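Local coordinates for protein peptidoglycan-N-acetylmuramic acid deacetylase PdaC (Bacillus subtilis subsp. subtilis str. 168, PDB 6H8N) that removes acetyl groups from N-acetylmuramic acid residues of peptidoglycan, conferring resistance to lysozyme, and also deacetylates short chitin oligomers, at residues 12-17 against 181-186. The protein carries 1 engineered substitution. Residues are numbered along the deposited sequence; the frame is centred on the assembly and turned at random.
Engineered in segment 12-17: Ser17 (natural residue Asp).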
loop_
_atom_site.group_PDB
_atom_site.type_symbol
_atom_site.label_atom_id
_atom_site.label_comp_id
_atom_site.label_asym_id
_atom_site.label_seq_id
_atom_site.Cartn_x
_atom_site.Cartn_y
_atom_site.Cartn_z
ATOM N N ILE A 12 -7.089 9.737 2.416
ATOM C CA ILE A 12 -6.717 9.007 1.215
ATOM C C ILE A 12 -5.607 8.043 1.593
ATOM O O ILE A 12 -4.791 8.324 2.477
ATOM C CB ILE A 12 -6.312 9.999 0.098
ATOM C CG1 ILE A 12 -6.275 9.329 -1.277
ATOM C CG2 ILE A 12 -4.991 10.690 0.421
ATOM C CD1 ILE A 12 -6.388 10.335 -2.420
ATOM N N ALA A 13 -5.577 6.896 0.923
ATOM C CA ALA A 13 -4.568 5.858 1.160
ATOM C C ALA A 13 -3.656 5.758 -0.056
ATOM O O ALA A 13 -4.032 5.185 -1.083
ATOM C CB ALA A 13 -5.230 4.522 1.457
ATOM N N LEU A 14 -2.450 6.289 0.066
ATOM C CA LEU A 14 -1.422 6.054 -0.936
ATOM C C LEU A 14 -0.763 4.722 -0.653
ATOM O O LEU A 14 -0.336 4.457 0.476
ATOM C CB LEU A 14 -0.367 7.155 -0.895
ATOM C CG LEU A 14 -0.839 8.553 -1.154
ATOM C CD1 LEU A 14 0.322 9.513 -1.084
ATOM C CD2 LEU A 14 -1.483 8.619 -2.503
ATOM N N THR A 15 -0.669 3.883 -1.667
ATOM C CA THR A 15 -0.094 2.562 -1.497
ATOM C C THR A 15 0.945 2.308 -2.570
ATOM O O THR A 15 0.855 2.822 -3.705
ATOM C CB THR A 15 -1.156 1.450 -1.508
ATOM O OG1 THR A 15 -1.647 1.217 -2.836
ATOM C CG2 THR A 15 -2.298 1.780 -0.562
ATOM N N PHE A 16 1.961 1.537 -2.191
ATOM C CA PHE A 16 3.144 1.330 -3.012
ATOM C C PHE A 16 3.455 -0.149 -3.105
ATOM O O PHE A 16 3.720 -0.780 -2.077
ATOM C CB PHE A 16 4.345 2.060 -2.419
ATOM C CG PHE A 16 4.152 3.535 -2.366
ATOM C CD1 PHE A 16 4.376 4.286 -3.494
ATOM C CD2 PHE A 16 3.739 4.168 -1.216
ATOM C CE1 PHE A 16 4.187 5.630 -3.493
ATOM C CE2 PHE A 16 3.530 5.528 -1.193
ATOM C CZ PHE A 16 3.754 6.271 -2.342
ATOM N N SER A 17 3.498 -0.681 -4.315
ATOM C CA SER A 17 3.800 -2.087 -4.544
ATOM C C SER A 17 5.154 -2.253 -5.206
ATOM O O SER A 17 5.541 -1.453 -6.054
ATOM C CB SER A 17 2.770 -2.686 -5.496
ATOM O OG SER A 17 1.507 -2.788 -4.868
ATOM N N TYR A 181 -5.829 16.680 2.535
ATOM C CA TYR A 181 -6.009 15.262 2.805
ATOM C C TYR A 181 -5.109 14.800 3.942
ATOM O O TYR A 181 -3.955 15.216 4.050
ATOM C CB TYR A 181 -5.636 14.440 1.582
ATOM C CG TYR A 181 -6.607 14.467 0.455
ATOM C CD1 TYR A 181 -6.522 15.440 -0.529
ATOM C CD2 TYR A 181 -7.588 13.501 0.339
ATOM C CE1 TYR A 181 -7.391 15.451 -1.595
ATOM C CE2 TYR A 181 -8.464 13.497 -0.715
ATOM C CZ TYR A 181 -8.367 14.479 -1.681
ATOM O OH TYR A 181 -9.248 14.439 -2.731
ATOM N N GLN A 182 -5.641 13.897 4.763
ATOM C CA GLN A 182 -4.857 13.078 5.671
ATOM C C GLN A 182 -4.413 11.842 4.904
ATOM O O GLN A 182 -5.241 11.098 4.367
ATOM C CB GLN A 182 -5.701 12.676 6.878
ATOM C CG GLN A 182 -6.228 13.853 7.672
ATOM C CD GLN A 182 -7.315 13.469 8.633
ATOM O OE1 GLN A 182 -7.094 13.401 9.837
ATOM N NE2 GLN A 182 -8.498 13.187 8.104
ATOM N N LEU A 183 -3.103 11.660 4.818
ATOM C CA LEU A 183 -2.507 10.507 4.149
ATOM C C LEU A 183 -2.387 9.386 5.173
ATOM O O LEU A 183 -1.506 9.411 6.036
ATOM C CB LEU A 183 -1.153 10.874 3.546
ATOM C CG LEU A 183 -1.194 11.570 2.180
ATOM C CD1 LEU A 183 -2.043 12.825 2.165
ATOM C CD2 LEU A 183 0.228 11.869 1.727
ATOM N N VAL A 184 -3.258 8.399 5.055
ATOM C CA VAL A 184 -3.427 7.359 6.061
ATOM C C VAL A 184 -3.048 6.000 5.485
ATOM O O VAL A 184 -2.998 5.804 4.272
ATOM C CB VAL A 184 -4.861 7.352 6.633
ATOM C CG1 VAL A 184 -5.224 8.741 7.145
ATOM C CG2 VAL A 184 -5.867 6.929 5.598
ATOM N N THR A 185 -2.824 5.039 6.383
ATOM C CA THR A 185 -2.557 3.674 5.966
ATOM C C THR A 185 -3.863 2.996 5.555
ATOM O O THR A 185 -4.969 3.487 5.812
ATOM C CB THR A 185 -1.923 2.869 7.097
ATOM O OG1 THR A 185 -2.898 2.715 8.137
ATOM C CG2 THR A 185 -0.671 3.534 7.636
ATOM N N VAL A 186 -3.735 1.843 4.909
ATOM C CA VAL A 186 -4.917 1.083 4.516
ATOM C C VAL A 186 -5.774 0.731 5.728
ATOM O O VAL A 186 -7.009 0.868 5.699
ATOM C CB VAL A 186 -4.504 -0.152 3.692
ATOM C CG1 VAL A 186 -5.648 -1.164 3.539
ATOM C CG2 VAL A 186 -3.995 0.276 2.336
HETATM O O HOH W 1 -1.980 3.818 2.632
HETATM O O HOH W 2 -1.621 7.550 2.407
#
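A short parallel pairing of strands, begun by the backbone and continued through water, joins Ile12 and its neighbours to residues 182-184 in the C-terminal NodB-homology catalytic domain of PdaC. Ile12 N donates to Gln182 O at 3.0 Å. Val184 N returns a straighter bond of 3.0 Å to Ile12 O, 174° at the hydrogen. Ile12 thus brackets Leu183, its bridge partner, with both of its polar backbone atoms. Ala13 CA still approaches Val184 O, 3.5 Å away, in a CA-H...O contact. After Ala13 and Val184 the chains part, Leu14 N lying 4.3 Å from Val184 O, and water takes over: one molecule donates to Leu14 O and to Val184 O, while a second accepts from Leu14 N and lies within hydrogen-bonding distance of Val184 O.

In the distorted beta/alpha barrel known for this deacetylase family, 182-183 is the short last strand, beside strand 11-17 and just after helix 163-178. Ile12 and Leu183 send their side chains to the same sheet face. With CG1 of Ile12 anti to the backbone N (chi1 -165°), CG2 is left to meet both Leu183 CD1 and the Tyr181 ring, whose CD2 lies 3.7 Å from Ile12 CB. The leucines touch by single methyls, Leu14 CD1 lying 3.7 Å from Leu183 CD2; Ile173 and Leu176 of helix 163-178 also pack on Leu14.

Further along, Thr15 CG2 meets Val186 CG2 at 3.7 Å, where the chain enters helix 186-197 with Thr185 as its N-cap. The chi1 of 74° turns Thr15 OG1 away from that methyl contact, and the hydroxyl bonds to Ile156 O and Arg106 NH1. Two residues on, strand 11-17 reaches the active site at Ser17, an engineered replacement for the aspartate that is probably the proton acceptor, as in relatives, and next to it Asp18 binds the zinc ion with His68 and His72.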